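Local coordinates for protein mosquitocidal toxin (Bacillus sphaericus, PDB 2CB4) that probably transfers ADP-ribose from NAD to target proteins, as the catalytic domain of a toxin that kills mosquitoes, at residues D73-W81 and T126-E137. The protein carries 1 engineered substitution. Residues are numbered along the deposited sequence; the frame is centred on the assembly and turned at random.
Sequences DNEHRLLRW and TTRARYNNLGLE
Two antiparallel strands of the ADP-ribosyltransferase fold meet where L79 and T127 form a hydrogen-bonded pair, L79 N to T127 O and T127 N to L79 O both at 2.8 Å. Next along, L78 and R128 form a non-hydrogen-bonded pair, beyond which A129 N donates to R77 O at 3.0 Å; side chains then hold N74, E75 and R77 to segment 126-137. R128, its chain bent at chi3 (66°), brings NH2 within 3.0 Å of E75 O, which it meets in both the guanidinium and the carbonyl plane. A water accepts from R128 NE and sits within hydrogen-bonding distance of E75 O and R77 O. Farther out, the N74 amide lies flat on one face of the Y131 ring, the planes 5° apart, with CB over that face 3.9 Å from the ring centroid. R77 extends across A129 CB, its CG anti to the backbone N (chi1 -173°), and NH1 makes a salt bridge of 2.9 Å with E137 OE2, which it approaches from above the carboxylate plane. The same NH1 gives Y131 OH a weak bond, while R77 NE pairs with E155, so two carboxylates probably offset this buried charge. Strand 78-82 is flanked by strands 123-131 and 150-156, and on its other edge strand 123-131 pairs with strand 180-184, whose I181 and F183 pack on L78.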
ATOM      1  N   ASP A  73      49.561  16.755   1.882  1.00 33.75           N
ATOM      2  CA  ASP A  73      50.577  17.156   2.854  1.00 32.17           C
ATOM      3  C   ASP A  73      49.900  17.332   4.216  1.00 36.14           C
ATOM      4  O   ASP A  73      48.683  17.430   4.286  1.00 35.52           O
ATOM      5  CB  ASP A  73      51.343  18.439   2.425  1.00 32.82           C
ATOM      6  CG  ASP A  73      50.433  19.621   2.111  1.00 43.14           C
ATOM      7  OD1 ASP A  73      49.277  19.683   2.573  1.00 43.66           O
ATOM      8  OD2 ASP A  73      50.896  20.537   1.399  1.00 54.59           O
ATOM      9  N   ASN A  74      50.689  17.357   5.289  1.00 32.60           N
ATOM     10  CA  ASN A  74      50.162  17.503   6.640  1.00 32.38           C
ATOM     11  C   ASN A  74      49.192  18.648   6.793  1.00 38.30           C
ATOM     12  O   ASN A  74      48.214  18.571   7.533  1.00 40.56           O
ATOM     13  CB  ASN A  74      51.294  17.685   7.641  1.00 28.94           C
ATOM     14  CG  ASN A  74      52.110  16.421   7.833  1.00 44.24           C
ATOM     15  OD1 ASN A  74      51.790  15.367   7.288  1.00 36.46           O
ATOM     16  ND2 ASN A  74      53.170  16.527   8.621  1.00 39.28           N
ATOM     17  N   GLU A  75      49.498  19.724   6.100  1.00 36.86           N
ATOM     18  CA  GLU A  75      48.688  20.924   6.210  1.00 37.72           C
ATOM     19  C   GLU A  75      47.276  20.775   5.647  1.00 39.64           C
ATOM     20  O   GLU A  75      46.370  21.485   6.067  1.00 40.33           O
ATOM     21  CB  GLU A  75      49.478  22.091   5.557  1.00 39.83           C
ATOM     22  CG  GLU A  75      48.922  23.483   5.802  1.00 56.88           C
ATOM     23  CD  GLU A  75      49.250  24.439   4.662  1.00 96.71           C
ATOM     24  OE1 GLU A  75      50.296  24.252   3.988  1.00116.45           O
ATOM     25  OE2 GLU A  75      48.435  25.366   4.434  1.00 85.51           O
ATOM     26  N   HIS A  76      47.084  19.814   4.717  1.00 32.12           N
ATOM     27  CA  HIS A  76      45.780  19.551   4.104  1.00 31.42           C
ATOM     28  C   HIS A  76      45.137  18.222   4.517  1.00 31.29           C
ATOM     29  O   HIS A  76      44.098  17.840   3.990  1.00 29.29           O
ATOM     30  CB  HIS A  76      45.854  19.684   2.566  1.00 32.86           C
ATOM     31  CG  HIS A  76      46.162  21.076   2.131  1.00 37.00           C
ATOM     32  ND1 HIS A  76      47.456  21.524   1.954  1.00 38.65           N
ATOM     33  CD2 HIS A  76      45.354  22.149   1.946  1.00 38.73           C
ATOM     34  CE1 HIS A  76      47.426  22.808   1.645  1.00 37.99           C
ATOM     35  NE2 HIS A  76      46.166  23.212   1.641  1.00 38.43           N
ATOM     36  N   ARG A  77      45.773  17.551   5.469  1.00 27.20           N
ATOM     37  CA  ARG A  77      45.321  16.279   5.992  1.00 27.08           C
ATOM     38  C   ARG A  77      44.117  16.483   6.919  1.00 32.03           C
ATOM     39  O   ARG A  77      44.197  17.193   7.956  1.00 31.40           O
ATOM     40  CB  ARG A  77      46.456  15.601   6.750  1.00 25.04           C
ATOM     41  CG  ARG A  77      46.131  14.188   7.201  1.00 24.87           C
ATOM     42  CD  ARG A  77      47.389  13.489   7.631  1.00 24.06           C
ATOM     43  NE  ARG A  77      47.136  12.132   8.109  1.00 29.17           N
ATOM     44  CZ  ARG A  77      47.100  11.780   9.388  1.00 42.79           C
ATOM     45  NH1 ARG A  77      47.311  12.683  10.337  1.00 33.53           N
ATOM     46  NH2 ARG A  77      46.867  10.515   9.724  1.00 29.85           N
ATOM     47  N   LEU A  78      43.001  15.875   6.524  1.00 27.39           N
ATOM     48  CA  LEU A  78      41.747  15.980   7.283  1.00 26.18           C
ATOM     49  C   LEU A  78      41.378  14.637   7.924  1.00 28.90           C
ATOM     50  O   LEU A  78      41.787  13.560   7.462  1.00 27.64           O
ATOM     51  CB  LEU A  78      40.611  16.459   6.382  1.00 25.54           C
ATOM     52  CG  LEU A  78      40.838  17.777   5.645  1.00 28.66           C
ATOM     53  CD1 LEU A  78      39.731  17.971   4.606  1.00 27.66           C
ATOM     54  CD2 LEU A  78      40.821  18.909   6.682  1.00 28.18           C
ATOM     55  N   LEU A  79      40.613  14.719   8.999  1.00 25.34           N
ATOM     56  CA  LEU A  79      40.186  13.540   9.735  1.00 24.73           C
ATOM     57  C   LEU A  79      38.696  13.582   9.988  1.00 28.69           C
ATOM     58  O   LEU A  79      38.102  14.645  10.148  1.00 28.35           O
ATOM     59  CB  LEU A  79      40.901  13.475  11.103  1.00 24.32           C
ATOM     60  CG  LEU A  79      42.433  13.526  11.142  1.00 27.63           C
ATOM     61  CD1 LEU A  79      42.856  13.626  12.611  1.00 26.98           C
ATOM     62  CD2 LEU A  79      43.029  12.272  10.471  1.00 25.55           C
ATOM     63  N   ARG A  80      38.101  12.404  10.064  1.00 25.48           N
ATOM     64  CA  ARG A  80      36.683  12.285  10.389  1.00 24.06           C
ATOM     65  C   ARG A  80      36.439  11.062  11.262  1.00 26.97           C
ATOM     66  O   ARG A  80      36.768   9.946  10.883  1.00 26.65           O
ATOM     67  CB  ARG A  80      35.776  12.243   9.156  1.00 19.78           C
ATOM     68  CG  ARG A  80      34.366  12.026   9.579  1.00 20.55           C
ATOM     69  CD  ARG A  80      33.351  12.334   8.520  1.00 25.72           C
ATOM     70  NE  ARG A  80      32.066  11.810   8.948  1.00 23.43           N
ATOM     71  CZ  ARG A  80      31.051  12.526   9.418  1.00 34.51           C
ATOM     72  NH1 ARG A  80      31.114  13.846   9.490  1.00 26.95           N
ATOM     73  NH2 ARG A  80      29.951  11.905   9.792  1.00 24.71           N
ATOM     74  N   TRP A  81      35.862  11.296  12.432  1.00 24.03           N
ATOM     75  CA  TRP A  81      35.507  10.242  13.375  1.00 23.14           C
ATOM     76  C   TRP A  81      34.133   9.760  12.947  1.00 26.24           C
ATOM     77  O   TRP A  81      33.210  10.562  12.792  1.00 24.63           O
ATOM     78  CB  TRP A  81      35.394  10.824  14.783  1.00 21.19           C
ATOM     79  CG  TRP A  81      36.738  11.216  15.334  1.00 21.29           C
ATOM     80  CD1 TRP A  81      37.292  12.493  15.379  1.00 23.34           C
ATOM     81  CD2 TRP A  81      37.687  10.345  15.964  1.00 20.62           C
ATOM     82  NE1 TRP A  81      38.534  12.441  15.961  1.00 21.94           N
ATOM     83  CE2 TRP A  81      38.815  11.145  16.325  1.00 23.63           C
ATOM     84  CE3 TRP A  81      37.732   8.962  16.203  1.00 21.01           C
ATOM     85  CZ2 TRP A  81      39.946  10.604  16.960  1.00 22.17           C
ATOM     86  CZ3 TRP A  81      38.857   8.431  16.854  1.00 21.79           C
ATOM     87  CH2 TRP A  81      39.938   9.256  17.236  1.00 22.14           C
ATOM     88  N   THR A 126      34.668  17.574   8.805  1.00 34.03           N
ATOM     89  CA  THR A 126      35.975  16.923   8.994  1.00 33.32           C
ATOM     90  C   THR A 126      36.695  17.878   9.973  1.00 33.03           C
ATOM     91  O   THR A 126      36.275  18.983  10.211  1.00 31.36           O
ATOM     92  CB  THR A 126      36.754  16.702   7.679  1.00 32.88           C
ATOM     93  OG1 THR A 126      37.032  17.982   7.121  1.00 38.29           O
ATOM     94  CG2 THR A 126      35.861  15.884   6.630  1.00 23.24           C
ATOM     95  N   THR A 127      37.767  17.411  10.592  1.00 27.73           N
ATOM     96  CA  THR A 127      38.550  18.210  11.501  1.00 27.31           C
ATOM     97  C   THR A 127      40.000  18.065  11.013  1.00 31.70           C
ATOM     98  O   THR A 127      40.377  17.054  10.443  1.00 29.38           O
ATOM     99  CB  THR A 127      38.355  17.780  13.005  1.00 30.38           C
ATOM    100  OG1 THR A 127      39.055  18.691  13.864  1.00 35.06           O
ATOM    101  CG2 THR A 127      38.878  16.369  13.268  1.00 22.01           C
ATOM    102  N   ARG A 128      40.807  19.090  11.228  1.00 30.64           N
ATOM    103  CA  ARG A 128      42.197  19.049  10.782  1.00 29.74           C
ATOM    104  C   ARG A 128      43.088  18.183  11.623  1.00 31.16           C
ATOM    105  O   ARG A 128      42.964  18.170  12.842  1.00 29.55           O
ATOM    106  CB  ARG A 128      42.786  20.465  10.749  1.00 29.14           C
ATOM    107  CG  ARG A 128      41.949  21.481   9.959  1.00 37.81           C
ATOM    108  CD  ARG A 128      42.656  22.816   9.865  1.00 38.85           C
ATOM    109  NE  ARG A 128      43.873  22.709   9.074  1.00 55.07           N
ATOM    110  CZ  ARG A 128      44.964  23.452   9.245  1.00 71.86           C
ATOM    111  NH1 ARG A 128      45.002  24.377  10.188  1.00 69.04           N
ATOM    112  NH2 ARG A 128      46.025  23.264   8.466  1.00 48.33           N
ATOM    113  N   ALA A 129      44.024  17.485  10.966  1.00 28.19           N
ATOM    114  CA  ALA A 129      45.024  16.706  11.682  1.00 28.18           C
ATOM    115  C   ALA A 129      45.900  17.782  12.411  1.00 34.45           C
ATOM    116  O   ALA A 129      46.087  18.904  11.910  1.00 33.47           O
ATOM    117  CB  ALA A 129      45.853  15.891  10.704  1.00 28.16           C
ATOM    118  N   ARG A 130      46.392  17.461  13.604  1.00 32.75           N
ATOM    119  CA  ARG A 130      47.176  18.407  14.382  1.00 32.70           C
ATOM    120  C   ARG A 130      48.622  17.989  14.529  1.00 37.64           C
ATOM    121  O   ARG A 130      48.932  16.815  14.741  1.00 36.81           O
ATOM    122  CB  ARG A 130      46.572  18.589  15.761  1.00 31.14           C
ATOM    123  CG  ARG A 130      45.257  19.294  15.777  1.00 33.14           C
ATOM    124  CD  ARG A 130      44.735  19.250  17.196  1.00 39.07           C
ATOM    125  NE  ARG A 130      45.286  20.343  17.977  1.00 39.10           N
ATOM    126  CZ  ARG A 130      45.961  20.228  19.120  1.00 46.72           C
ATOM    127  NH1 ARG A 130      46.191  19.062  19.704  1.00 31.46           N
ATOM    128  NH2 ARG A 130      46.388  21.326  19.708  1.00 31.87           N
ATOM    129  N   TYR A 131      49.511  18.974  14.426  1.00 35.77           N
ATOM    130  CA  TYR A 131      50.952  18.722  14.509  1.00 35.17           C
ATOM    131  C   TYR A 131      51.623  19.667  15.464  1.00 40.67           C
ATOM    132  O   TYR A 131      51.151  20.779  15.670  1.00 39.57           O
ATOM    133  CB  TYR A 131      51.564  18.864  13.103  1.00 34.28           C
ATOM    134  CG  TYR A 131      51.033  17.811  12.165  1.00 33.35           C
ATOM    135  CD1 TYR A 131      51.638  16.546  12.097  1.00 35.74           C
ATOM    136  CD2 TYR A 131      49.876  18.026  11.435  1.00 32.70           C
ATOM    137  CE1 TYR A 131      51.115  15.546  11.293  1.00 36.26           C
ATOM    138  CE2 TYR A 131      49.343  17.025  10.609  1.00 33.35           C
ATOM    139  CZ  TYR A 131      49.956  15.791  10.566  1.00 40.16           C
ATOM    140  OH  TYR A 131      49.452  14.812   9.757  1.00 42.00           O
ATOM    141  N   ASN A 132      52.721  19.226  16.065  1.00 40.24           N
ATOM    142  CA  ASN A 132      53.476  20.130  16.946  1.00 41.03           C
ATOM    143  C   ASN A 132      54.475  20.926  16.065  1.00 50.40           C
ATOM    144  O   ASN A 132      54.432  20.861  14.821  1.00 49.32           O
ATOM    145  CB  ASN A 132      54.158  19.413  18.130  1.00 32.48           C
ATOM    146  CG  ASN A 132      55.272  18.520  17.708  1.00 48.91           C
ATOM    147  OD1 ASN A 132      55.676  18.502  16.540  1.00 45.24           O
ATOM    148  ND2 ASN A 132      55.742  17.700  18.640  1.00 40.90           N
ATOM    149  N   ASN A 133      55.371  21.716  16.679  1.00 54.13           N
ATOM    150  CA  ASN A 133      56.321  22.517  15.854  1.00 55.07           C
ATOM    151  C   ASN A 133      57.372  21.719  15.071  1.00 55.67           C
ATOM    152  O   ASN A 133      57.830  22.126  13.983  1.00 52.71           O
ATOM    153  CB  ASN A 133      56.830  23.775  16.589  1.00 59.92           C
ATOM    154  CG  ASN A 133      55.704  24.793  16.775  1.00102.68           C
ATOM    155  OD1 ASN A 133      54.729  24.794  16.011  1.00100.07           O
ATOM    156  ND2 ASN A 133      55.833  25.642  17.811  1.00 97.93           N
ATOM    157  N   LEU A 134      57.653  20.524  15.578  1.00 51.73           N
ATOM    158  CA  LEU A 134      58.588  19.644  14.908  1.00 51.52           C
ATOM    159  C   LEU A 134      57.886  18.920  13.775  1.00 54.52           C
ATOM    160  O   LEU A 134      58.491  18.057  13.128  1.00 54.71           O
ATOM    161  CB  LEU A 134      59.097  18.595  15.884  1.00 52.14           C
ATOM    162  CG  LEU A 134      59.808  19.160  17.110  1.00 58.15           C
ATOM    163  CD1 LEU A 134      60.204  18.025  18.049  1.00 58.81           C
ATOM    164  CD2 LEU A 134      61.033  19.894  16.635  1.00 60.17           C
ATOM    165  N   GLY A 135      56.599  19.225  13.571  1.00 49.79           N
ATOM    166  CA  GLY A 135      55.805  18.573  12.511  1.00 48.41           C
ATOM    167  C   GLY A 135      55.376  17.129  12.852  1.00 49.86           C
ATOM    168  O   GLY A 135      55.056  16.336  11.959  1.00 50.38           O
ATOM    169  N   LEU A 136      55.400  16.793  14.136  1.00 43.67           N
ATOM    170  CA  LEU A 136      54.983  15.476  14.610  1.00 42.68           C
ATOM    171  C   LEU A 136      53.490  15.565  14.994  1.00 42.93           C
ATOM    172  O   LEU A 136      53.039  16.588  15.545  1.00 42.24           O
ATOM    173  CB  LEU A 136      55.794  15.083  15.848  1.00 43.04           C
ATOM    174  CG  LEU A 136      57.303  14.903  15.641  1.00 47.64           C
ATOM    175  CD1 LEU A 136      57.964  14.394  16.914  1.00 47.71           C
ATOM    176  CD2 LEU A 136      57.540  13.943  14.520  1.00 47.19           C
ATOM    177  N   GLU A 137      52.735  14.507  14.708  1.00 36.72           N
ATOM    178  CA  GLU A 137      51.302  14.483  15.014  1.00 34.58           C
ATOM    179  C   GLU A 137      50.972  14.446  16.499  1.00 36.12           C
ATOM    180  O   GLU A 137      51.546  13.657  17.271  1.00 35.85           O
ATOM    181  CB  GLU A 137      50.579  13.326  14.305  1.00 35.21           C
ATOM    182  CG  GLU A 137      49.085  13.547  14.209  1.00 40.89           C
ATOM    183  CD  GLU A 137      48.327  12.451  13.482  1.00 50.55           C
ATOM    184  OE1 GLU A 137      48.910  11.401  13.165  1.00 44.13           O
ATOM    185  OE2 GLU A 137      47.121  12.640  13.253  1.00 39.16           O
TER
HETATM  186  O   HOH W   1      46.727  19.828   9.418  1.00 36.98           O
HETATM  187  O   HOH W   2      44.138  20.217   7.589  1.00 25.59           O
HETATM  188  O   HOH W   3      47.745   9.246  12.370  1.00 36.80           O